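Local atomic coordinates of SusD superfamily protein (Bacteroides fragilis NCTC 9343, PDB entry 3NQP), a protein that probably binds glycans at the bacterial outer membrane as a SusD-family lipoprotein, helping to capture sugars for uptake. Residues A[19-24]-A[106-111]; A[169-174]-A[209-214]; A[382-387]-A[440-445]. All coordinates share one frame; numbering follows the deposited sequence.

Contact 1: residues A[19-24]-A[106-111]; sequences KTEAQA and TYLSDE
The ring of Tyr107 lies with one face against the peptide link between Lys19 and Thr20, whose Thr20 N sits over its centre, 4.0 Å above the ring plane. CD1 runs in closest, 3.4 Å from Thr20 C, while Tyr107 CB comes to 3.6 Å from Lys19 O. The ring gets there because CG falls between the backbone N and the carbonyl carbon (chi1 53°). Ala24 CB meets the same ring at its edge, 4.3 Å from Tyr107 CE1. Leu108 packs beside it on the first helical turn: its CD2 lies 3.7 Å from Glu21 CA, and its CD1 touches the methyl of Ala24. The side chains of Glu21 and Leu108 cross at about a right angle, and the carboxylate of Glu21 turns away to bond with Thr25. Gln23 OE1 grips the backbone beside and under the ring, accepting from Lys19 N (2.9 Å, nearly straight) in the carbonyl plane and from Thr20 N of the stacked peptide at a tilt. Trp18 adjoins both Gln23 and Tyr107. Gln23 N donates a weak bond back to Thr20 OG1, completing a capping box at the start of helix 21-37, against which the loop leading into helix 110-135 packs.

Contact 2: residues A[169-174]-A[209-214]; sequences QIKSDL and EVYLWT
Val210 opens the second segment's side of the contact, its CG2 reaching tip to tip toward Leu174 CD1 at 4.0 Å and lying 4.3 Å from Ile170 CG2. Its other methyl, CG1, rests near the aliphatic end of Lys171. One residue on, Tyr211 lays a ring face under the lysine, which crosses it obliquely. Lys171 CE stands 3.9 Å from the centroid of the Tyr211 ring, a CH-pi contact over the face, and NZ follows at 4.6 Å from that centroid as an off-centre cation-pi pair. The extended chain of Lys171 (chi2 to chi4 all close to 175°) carries CD and CE across the ring toward Thr214. Lys171 CG lies 3.4 Å from Tyr211 OH. In the plane of the ring, at its edge, a water sits 2.7 Å from Tyr211 OH and donates to Lys171 O, tying the phenol to the opposite helix. Thr214 closes the row: Lys171 NZ and Thr214 OG1 meet tip to tip at 3.1 Å, and both bond to Asp228, a salt bridge for the ammonium and a hydrogen bond for the hydroxyl. That carboxylate, at the start of helix 228-241, probably helps to offset the charge of the lysine. Helices 163-181 and 200-216 run roughly antiparallel here, their segments inclined at 147° with axes 11.5 Å apart, as neighbouring helices do in the TPR-like helical scaffold of SusD proteins.

Contact 3: residues A[382-387]-A[440-445]; sequences LPWVYL and HEKDKE
Antiparallel helices 382-396 and 431-445 of the TPR-like helical scaffold of the SusD family pack here through Leu387, Lys442 and Glu445; the two segments are at 171°, with axes 10.9 Å apart. Leu387 gives up the most surface. Its CD1 settles against the first part of the lysine, 3.8 Å from Lys442 CG, as the two side chains slide past each other in opposite directions. Leu387 CD1 also lies 4.2 Å from Glu441 CG, before that chain bends at chi2 and carries its carboxylate away to Arg333 and Arg410. Lys442 leaves its helix with CG anti to the carbonyl carbon (chi1 -74°), then bends at chi3 (76°), bringing the amine alongside the indole of Trp384, with both side chains pointing the same way. Lys442 NZ lies 3.9 Å from Trp384 NE1, but its charge is met by a salt bridge to Asp455, with Gln451 as a further hydrogen-bond partner. Glu445 has a carboxylate gripped by arginines: OE1 pairs with Arg333, OE2 with Arg381 and Arg412, so this buried acid is probably kept ionised. The arginines fix the carboxylate, and the proline and the glutamate cross at about a right angle, with Glu445 OE2 3.7 Å from Pro383 CG and 3.8 Å from Pro383 CB.

How the contacts relate
Contact 1 lies near the surface, its centre about 33 Å from that of the chain, whereas contacts 2 and 3 are buried, with centres about 17 and 11 Å from it. Contact 1 sets a loop against a helix start; the other two each join antiparallel helices, closely so in contact 3 and more inclined in contact 2. Contacts 2 and 3 touch directly, Glu209 CG lying 3.7 Å from Trp384 CZ2, so helices 200-216 and 382-396 link them. Helix 110-135, which starts in contact 1, also flanks Ile170 and Leu174 of contact 2. Contact 1 rests on an aromatic ring against a peptide; contacts 2 and 3 each set a lysine, and contact 3 also glutamates, among apolar groups, with charged partners outside their segments.

Contact 1: residues A[19-24]-A[106-111]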
loop_
_atom_site.group_PDB
_atom_site.type_symbol
_atom_site.label_atom_id
_atom_site.label_comp_id
_atom_site.label_asym_id
_atom_site.label_seq_id
_atom_site.Cartn_x
_atom_site.Cartn_y
_atom_site.Cartn_z
ATOM N N LYS A 19 21.433 -0.122 -29.227
ATOM C CA LYS A 19 21.318 0.186 -30.634
ATOM C C LYS A 19 19.886 0.044 -31.132
ATOM O O LYS A 19 19.583 0.539 -32.219
ATOM C CB LYS A 19 22.213 -0.772 -31.471
ATOM C CG LYS A 19 23.647 -0.985 -30.963
ATOM C CD LYS A 19 24.555 0.200 -31.275
ATOM C CE LYS A 19 25.927 0.027 -30.623
ATOM N NZ LYS A 19 26.765 1.250 -30.793
ATOM N N THR A 20 19.007 -0.644 -30.392
ATOM C CA THR A 20 17.667 -0.919 -30.930
ATOM C C THR A 20 16.467 -0.699 -29.985
ATOM O O THR A 20 16.569 -0.767 -28.743
ATOM C CB THR A 20 17.568 -2.355 -31.418
ATOM O OG1 THR A 20 17.566 -3.211 -30.282
ATOM C CG2 THR A 20 18.734 -2.720 -32.327
ATOM N N GLU A 21 15.311 -0.493 -30.605
ATOM C CA GLU A 21 14.058 -0.308 -29.876
ATOM C C GLU A 21 13.761 -1.543 -29.050
ATOM O O GLU A 21 13.368 -1.419 -27.911
ATOM C CB GLU A 21 12.888 0.011 -30.840
ATOM C CG GLU A 21 11.452 -0.025 -30.209
ATOM C CD GLU A 21 10.810 -1.431 -30.165
ATOM O OE1 GLU A 21 10.864 -2.137 -31.195
ATOM O OE2 GLU A 21 10.242 -1.837 -29.108
ATOM N N ALA A 22 13.966 -2.732 -29.620
ATOM C CA ALA A 22 13.726 -3.996 -28.911
ATOM C C ALA A 22 14.463 -4.086 -27.566
ATOM O O ALA A 22 13.929 -4.607 -26.584
ATOM C CB ALA A 22 14.101 -5.233 -29.831
ATOM N N GLN A 23 15.668 -3.538 -27.513
ATOM C CA GLN A 23 16.469 -3.605 -26.296
ATOM C C GLN A 23 15.927 -2.670 -25.212
ATOM O O GLN A 23 15.811 -3.045 -24.037
ATOM C CB GLN A 23 17.926 -3.255 -26.611
ATOM C CG GLN A 23 18.648 -4.279 -27.508
ATOM C CD GLN A 23 19.994 -3.765 -27.981
ATOM O OE1 GLN A 23 20.109 -2.645 -28.483
ATOM N NE2 GLN A 23 21.031 -4.574 -27.786
ATOM N N ALA A 24 15.585 -1.453 -25.608
ATOM C CA ALA A 24 15.018 -0.501 -24.673
ATOM C C ALA A 24 13.700 -1.041 -24.119
ATOM O O ALA A 24 13.461 -0.981 -22.930
ATOM C CB ALA A 24 14.805 0.835 -25.345
ATOM N N THR A 106 18.583 7.778 -30.625
ATOM C CA THR A 106 18.009 8.159 -31.907
ATOM C C THR A 106 17.219 7.025 -32.548
ATOM O O THR A 106 16.597 7.218 -33.583
ATOM C CB THR A 106 19.109 8.641 -32.869
ATOM O OG1 THR A 106 20.060 7.589 -33.064
ATOM C CG2 THR A 106 19.802 9.869 -32.301
ATOM N N TYR A 107 17.231 5.849 -31.927
ATOM C CA TYR A 107 16.546 4.663 -32.439
ATOM C C TYR A 107 15.123 4.460 -31.893
ATOM O O TYR A 107 14.499 3.456 -32.187
ATOM C CB TYR A 107 17.374 3.406 -32.125
ATOM C CG TYR A 107 17.751 3.286 -30.650
ATOM C CD1 TYR A 107 16.874 2.703 -29.722
ATOM C CD2 TYR A 107 18.963 3.755 -30.192
ATOM C CE1 TYR A 107 17.207 2.615 -28.398
ATOM C CE2 TYR A 107 19.312 3.654 -28.865
ATOM C CZ TYR A 107 18.431 3.090 -27.975
ATOM O OH TYR A 107 18.791 3.005 -26.670
ATOM N N LEU A 108 14.641 5.373 -31.055
ATOM C CA LEU A 108 13.241 5.381 -30.614
ATOM C C LEU A 108 12.553 6.613 -31.210
ATOM O O LEU A 108 13.148 7.682 -31.350
ATOM C CB LEU A 108 13.137 5.454 -29.068
ATOM C CG LEU A 108 13.785 4.328 -28.260
ATOM C CD1 LEU A 108 13.734 4.612 -26.737
ATOM C CD2 LEU A 108 13.155 2.997 -28.617
ATOM N N SER A 109 11.279 6.471 -31.499
ATOM C CA SER A 109 10.448 7.623 -31.783
ATOM C C SER A 109 10.454 8.556 -30.561
ATOM O O SER A 109 10.645 8.129 -29.409
ATOM C CB SER A 109 9.004 7.192 -32.096
ATOM O OG SER A 109 8.382 6.612 -30.973
ATOM N N ASP A 110 10.252 9.834 -30.816
ATOM C CA ASP A 110 10.078 10.777 -29.732
ATOM C C ASP A 110 8.983 10.335 -28.760
ATOM O O ASP A 110 9.174 10.461 -27.555
ATOM C CB ASP A 110 9.737 12.155 -30.251
ATOM C CG ASP A 110 10.849 12.784 -31.081
ATOM O OD1 ASP A 110 11.976 12.251 -31.206
ATOM O OD2 ASP A 110 10.549 13.840 -31.628
ATOM N N GLU A 111 7.846 9.865 -29.284
ATOM C CA GLU A 111 6.697 9.428 -28.457
ATOM C C GLU A 111 7.042 8.285 -27.517
ATOM O O GLU A 111 6.727 8.345 -26.345
ATOM C CB GLU A 111 5.503 8.990 -29.315
ATOM C CG GLU A 111 4.723 10.186 -29.909
ATOM C CD GLU A 111 5.467 10.836 -31.068
ATOM O OE1 GLU A 111 6.275 10.148 -31.732
ATOM O OE2 GLU A 111 5.221 12.007 -31.332
#

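Contact 2: residues A[169-174]-A[209-214]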
loop_
_atom_site.group_PDB
_atom_site.type_symbol
_atom_site.label_atom_id
_atom_site.label_comp_id
_atom_site.label_asym_id
_atom_site.label_seq_id
_atom_site.Cartn_x
_atom_site.Cartn_y
_atom_site.Cartn_z
ATOM N N GLN A 169 14.783 15.661 -4.761
ATOM C CA GLN A 169 15.009 14.806 -5.886
ATOM C C GLN A 169 13.736 14.119 -6.313
ATOM O O GLN A 169 13.463 13.991 -7.517
ATOM C CB GLN A 169 16.021 13.718 -5.553
ATOM C CG GLN A 169 16.343 12.809 -6.763
ATOM C CD GLN A 169 16.954 13.567 -7.924
ATOM O OE1 GLN A 169 17.753 14.476 -7.729
ATOM N NE2 GLN A 169 16.584 13.183 -9.150
ATOM N N ILE A 170 12.993 13.630 -5.316
ATOM C CA ILE A 170 11.713 12.998 -5.591
ATOM C C ILE A 170 10.841 13.969 -6.409
ATOM O O ILE A 170 10.266 13.617 -7.423
ATOM C CB ILE A 170 10.999 12.594 -4.306
ATOM C CG1 ILE A 170 11.665 11.376 -3.657
ATOM C CG2 ILE A 170 9.584 12.269 -4.592
ATOM C CD1 ILE A 170 11.127 11.086 -2.218
ATOM N N LYS A 171 10.719 15.195 -5.945
ATOM C CA LYS A 171 9.842 16.155 -6.613
ATOM C C LYS A 171 10.398 16.565 -8.001
ATOM O O LYS A 171 9.639 16.726 -8.959
ATOM C CB LYS A 171 9.602 17.362 -5.696
ATOM C CG LYS A 171 8.633 17.016 -4.514
ATOM C CD LYS A 171 8.446 18.142 -3.502
ATOM C CE LYS A 171 7.411 17.843 -2.407
ATOM N NZ LYS A 171 7.362 18.939 -1.362
ATOM N N SER A 172 11.713 16.705 -8.127
ATOM C CA SER A 172 12.297 16.956 -9.447
ATOM C C SER A 172 11.935 15.837 -10.415
ATOM O O SER A 172 11.501 16.085 -11.550
ATOM C CB SER A 172 13.801 17.077 -9.319
ATOM O OG SER A 172 14.366 17.227 -10.588
ATOM N N ASP A 173 12.042 14.593 -9.938
ATOM C CA ASP A 173 11.686 13.420 -10.756
ATOM C C ASP A 173 10.229 13.341 -11.118
ATOM O O ASP A 173 9.894 12.934 -12.223
ATOM C CB ASP A 173 12.163 12.096 -10.116
ATOM C CG ASP A 173 13.677 11.901 -10.236
ATOM O OD1 ASP A 173 14.296 12.602 -11.078
ATOM O OD2 ASP A 173 14.239 11.057 -9.497
ATOM N N LEU A 174 9.351 13.739 -10.204
ATOM C CA LEU A 174 7.932 13.708 -10.532
ATOM C C LEU A 174 7.632 14.745 -11.628
ATOM O O LEU A 174 6.880 14.474 -12.568
ATOM C CB LEU A 174 7.093 13.994 -9.307
ATOM C CG LEU A 174 7.076 12.859 -8.261
ATOM C CD1 LEU A 174 6.500 13.342 -6.897
ATOM C CD2 LEU A 174 6.308 11.644 -8.778
ATOM N N GLU A 209 0.067 11.760 -3.492
ATOM C CA GLU A 209 0.503 11.098 -2.260
ATOM C C GLU A 209 1.691 11.847 -1.637
ATOM O O GLU A 209 1.713 12.111 -0.430
ATOM C CB GLU A 209 0.886 9.637 -2.530
ATOM C CG GLU A 209 0.906 8.733 -1.313
ATOM C CD GLU A 209 1.205 7.294 -1.708
ATOM O OE1 GLU A 209 1.804 7.030 -2.764
ATOM O OE2 GLU A 209 0.812 6.410 -0.976
ATOM N N VAL A 210 2.648 12.207 -2.473
ATOM C CA VAL A 210 3.878 12.892 -2.040
ATOM C C VAL A 210 3.578 14.308 -1.504
ATOM O O VAL A 210 3.958 14.633 -0.379
ATOM C CB VAL A 210 4.909 12.972 -3.182
ATOM C CG1 VAL A 210 6.029 13.984 -2.832
ATOM C CG2 VAL A 210 5.496 11.563 -3.509
ATOM N N TYR A 211 2.835 15.112 -2.263
ATOM C CA TYR A 211 2.500 16.469 -1.831
ATOM C C TYR A 211 1.536 16.538 -0.613
ATOM O O TYR A 211 1.690 17.399 0.268
ATOM C CB TYR A 211 2.026 17.338 -3.014
ATOM C CG TYR A 211 3.183 17.803 -3.880
ATOM C CD1 TYR A 211 3.689 16.973 -4.880
ATOM C CD2 TYR A 211 3.765 19.016 -3.685
ATOM C CE1 TYR A 211 4.715 17.347 -5.656
ATOM C CE2 TYR A 211 4.850 19.434 -4.464
ATOM C CZ TYR A 211 5.323 18.592 -5.444
ATOM O OH TYR A 211 6.381 18.956 -6.219
ATOM N N LEU A 212 0.592 15.614 -0.489
ATOM C CA LEU A 212 -0.146 15.551 0.747
ATOM C C LEU A 212 0.760 15.247 1.939
ATOM O O LEU A 212 0.656 15.862 2.997
ATOM C CB LEU A 212 -1.242 14.463 0.723
ATOM C CG LEU A 212 -2.059 14.411 2.014
ATOM C CD1 LEU A 212 -2.770 15.749 2.395
ATOM C CD2 LEU A 212 -3.087 13.243 1.866
ATOM N N TRP A 213 1.599 14.241 1.781
ATOM C CA TRP A 213 2.551 13.868 2.823
ATOM C C TRP A 213 3.401 15.076 3.244
ATOM O O TRP A 213 3.439 15.406 4.428
ATOM C CB TRP A 213 3.440 12.719 2.360
ATOM C CG TRP A 213 4.414 12.309 3.361
ATOM C CD1 TRP A 213 5.565 13.016 3.731
ATOM C CD2 TRP A 213 4.365 11.150 4.216
ATOM N NE1 TRP A 213 6.218 12.335 4.733
ATOM C CE2 TRP A 213 5.509 11.201 5.050
ATOM C CE3 TRP A 213 3.479 10.058 4.346
ATOM C CZ2 TRP A 213 5.786 10.212 5.994
ATOM C CZ3 TRP A 213 3.774 9.080 5.279
ATOM C CH2 TRP A 213 4.921 9.163 6.083
ATOM N N THR A 214 4.028 15.762 2.293
ATOM C CA THR A 214 4.912 16.880 2.680
ATOM C C THR A 214 4.116 18.071 3.217
ATOM O O THR A 214 4.668 18.878 3.967
ATOM C CB THR A 214 5.888 17.288 1.558
ATOM O OG1 THR A 214 5.149 17.641 0.393
ATOM C CG2 THR A 214 6.819 16.087 1.208
HETATM O O HOH W 1 7.065 17.651 -8.427
#

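Contact 3: residues A[382-387]-A[440-445]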
loop_
_atom_site.group_PDB
_atom_site.type_symbol
_atom_site.label_atom_id
_atom_site.label_comp_id
_atom_site.label_asym_id
_atom_site.label_seq_id
_atom_site.Cartn_x
_atom_site.Cartn_y
_atom_site.Cartn_z
ATOM N N LEU A 382 -9.384 4.052 -7.651
ATOM C CA LEU A 382 -10.119 5.309 -7.513
ATOM C C LEU A 382 -10.556 5.657 -6.071
ATOM O O LEU A 382 -10.450 6.814 -5.705
ATOM C CB LEU A 382 -11.322 5.329 -8.482
ATOM C CG LEU A 382 -11.865 6.680 -8.906
ATOM C CD1 LEU A 382 -10.710 7.440 -9.675
ATOM C CD2 LEU A 382 -13.152 6.454 -9.784
ATOM N N PRO A 383 -11.066 4.694 -5.245
ATOM C CA PRO A 383 -11.434 5.106 -3.887
ATOM C C PRO A 383 -10.262 5.662 -3.043
ATOM O O PRO A 383 -10.488 6.457 -2.104
ATOM C CB PRO A 383 -12.004 3.813 -3.235
ATOM C CG PRO A 383 -12.507 2.996 -4.407
ATOM C CD PRO A 383 -11.445 3.304 -5.503
ATOM N N TRP A 384 -9.038 5.268 -3.365
ATOM C CA TRP A 384 -7.850 5.895 -2.741
ATOM C C TRP A 384 -7.821 7.384 -3.091
ATOM O O TRP A 384 -7.493 8.220 -2.246
ATOM C CB TRP A 384 -6.550 5.164 -3.132
ATOM C CG TRP A 384 -5.293 5.804 -2.580
ATOM C CD1 TRP A 384 -4.667 5.510 -1.412
ATOM C CD2 TRP A 384 -4.534 6.815 -3.196
ATOM N NE1 TRP A 384 -3.566 6.301 -1.241
ATOM C CE2 TRP A 384 -3.468 7.129 -2.324
ATOM C CE3 TRP A 384 -4.666 7.531 -4.399
ATOM C CZ2 TRP A 384 -2.525 8.119 -2.619
ATOM C CZ3 TRP A 384 -3.727 8.468 -4.707
ATOM C CH2 TRP A 384 -2.677 8.766 -3.825
ATOM N N VAL A 385 -8.168 7.723 -4.327
ATOM C CA VAL A 385 -8.111 9.115 -4.783
ATOM C C VAL A 385 -9.165 9.896 -3.978
ATOM O O VAL A 385 -8.881 10.956 -3.389
ATOM C CB VAL A 385 -8.245 9.279 -6.328
ATOM C CG1 VAL A 385 -8.278 10.743 -6.678
ATOM C CG2 VAL A 385 -7.096 8.509 -7.122
ATOM N N TYR A 386 -10.353 9.320 -3.885
ATOM C CA TYR A 386 -11.386 9.918 -3.072
ATOM C C TYR A 386 -11.019 10.141 -1.595
ATOM O O TYR A 386 -11.288 11.213 -1.068
ATOM C CB TYR A 386 -12.671 9.066 -3.098
ATOM C CG TYR A 386 -13.397 8.878 -4.413
ATOM C CD1 TYR A 386 -13.444 9.867 -5.385
ATOM C CD2 TYR A 386 -14.202 7.739 -4.599
ATOM C CE1 TYR A 386 -14.166 9.678 -6.568
ATOM C CE2 TYR A 386 -14.905 7.550 -5.766
ATOM C CZ TYR A 386 -14.910 8.532 -6.728
ATOM O OH TYR A 386 -15.617 8.330 -7.860
ATOM N N LEU A 387 -10.465 9.133 -0.909
ATOM C CA LEU A 387 -10.180 9.293 0.528
ATOM C C LEU A 387 -8.969 10.207 0.765
ATOM O O LEU A 387 -8.865 10.854 1.804
ATOM C CB LEU A 387 -10.072 7.928 1.219
ATOM C CG LEU A 387 -11.449 7.195 1.237
ATOM C CD1 LEU A 387 -11.234 5.785 1.699
ATOM C CD2 LEU A 387 -12.488 7.930 2.095
ATOM N N HIS A 440 -10.643 5.371 9.326
ATOM C CA HIS A 440 -11.383 4.130 9.554
ATOM C C HIS A 440 -12.030 3.630 8.260
ATOM O O HIS A 440 -12.212 2.456 8.109
ATOM C CB HIS A 440 -12.404 4.284 10.679
ATOM C CG HIS A 440 -11.785 4.428 12.044
ATOM N ND1 HIS A 440 -12.426 5.067 13.093
ATOM C CD2 HIS A 440 -10.569 4.056 12.516
ATOM C CE1 HIS A 440 -11.630 5.054 14.151
ATOM N NE2 HIS A 440 -10.505 4.440 13.834
ATOM N N GLU A 441 -12.316 4.537 7.318
ATOM C CA GLU A 441 -12.761 4.124 5.997
ATOM C C GLU A 441 -11.617 3.510 5.181
ATOM O O GLU A 441 -11.805 2.532 4.501
ATOM C CB GLU A 441 -13.407 5.304 5.253
ATOM C CG GLU A 441 -14.448 4.860 4.208
ATOM C CD GLU A 441 -15.581 4.073 4.787
ATOM O OE1 GLU A 441 -16.032 4.415 5.900
ATOM O OE2 GLU A 441 -15.978 3.089 4.146
ATOM N N LYS A 442 -10.434 4.116 5.226
ATOM C CA LYS A 442 -9.231 3.492 4.650
ATOM C C LYS A 442 -8.930 2.131 5.294
ATOM O O LYS A 442 -8.530 1.209 4.602
ATOM C CB LYS A 442 -8.022 4.421 4.784
ATOM C CG LYS A 442 -8.077 5.586 3.808
ATOM C CD LYS A 442 -6.719 6.333 3.642
ATOM C CE LYS A 442 -5.766 5.494 2.768
ATOM N NZ LYS A 442 -4.464 6.240 2.507
ATOM N N ASP A 443 -9.143 2.016 6.602
ATOM C CA ASP A 443 -8.886 0.771 7.326
ATOM C C ASP A 443 -9.746 -0.363 6.797
ATOM O O ASP A 443 -9.315 -1.501 6.763
ATOM C CB ASP A 443 -9.210 0.932 8.832
ATOM C CG ASP A 443 -8.135 1.674 9.598
ATOM O OD1 ASP A 443 -7.029 1.909 9.031
ATOM O OD2 ASP A 443 -8.440 2.063 10.760
ATOM N N LYS A 444 -10.988 -0.048 6.461
ATOM C CA LYS A 444 -11.904 -1.007 5.868
ATOM C C LYS A 444 -11.697 -1.253 4.375
ATOM O O LYS A 444 -11.843 -2.404 3.900
ATOM C CB LYS A 444 -13.324 -0.568 6.082
ATOM C CG LYS A 444 -13.816 -0.681 7.493
ATOM C CD LYS A 444 -15.214 -0.057 7.558
ATOM C CE LYS A 444 -15.638 0.088 8.986
ATOM N NZ LYS A 444 -17.041 0.511 9.080
ATOM N N GLU A 445 -11.397 -0.176 3.633
ATOM C CA GLU A 445 -11.350 -0.221 2.167
ATOM C C GLU A 445 -10.072 -0.920 1.671
ATOM O O GLU A 445 -10.088 -1.623 0.647
ATOM C CB GLU A 445 -11.442 1.196 1.588
ATOM C CG GLU A 445 -11.532 1.348 0.078
ATOM C CD GLU A 445 -12.811 0.740 -0.518
ATOM O OE1 GLU A 445 -13.798 0.560 0.208
ATOM O OE2 GLU A 445 -12.809 0.450 -1.709
#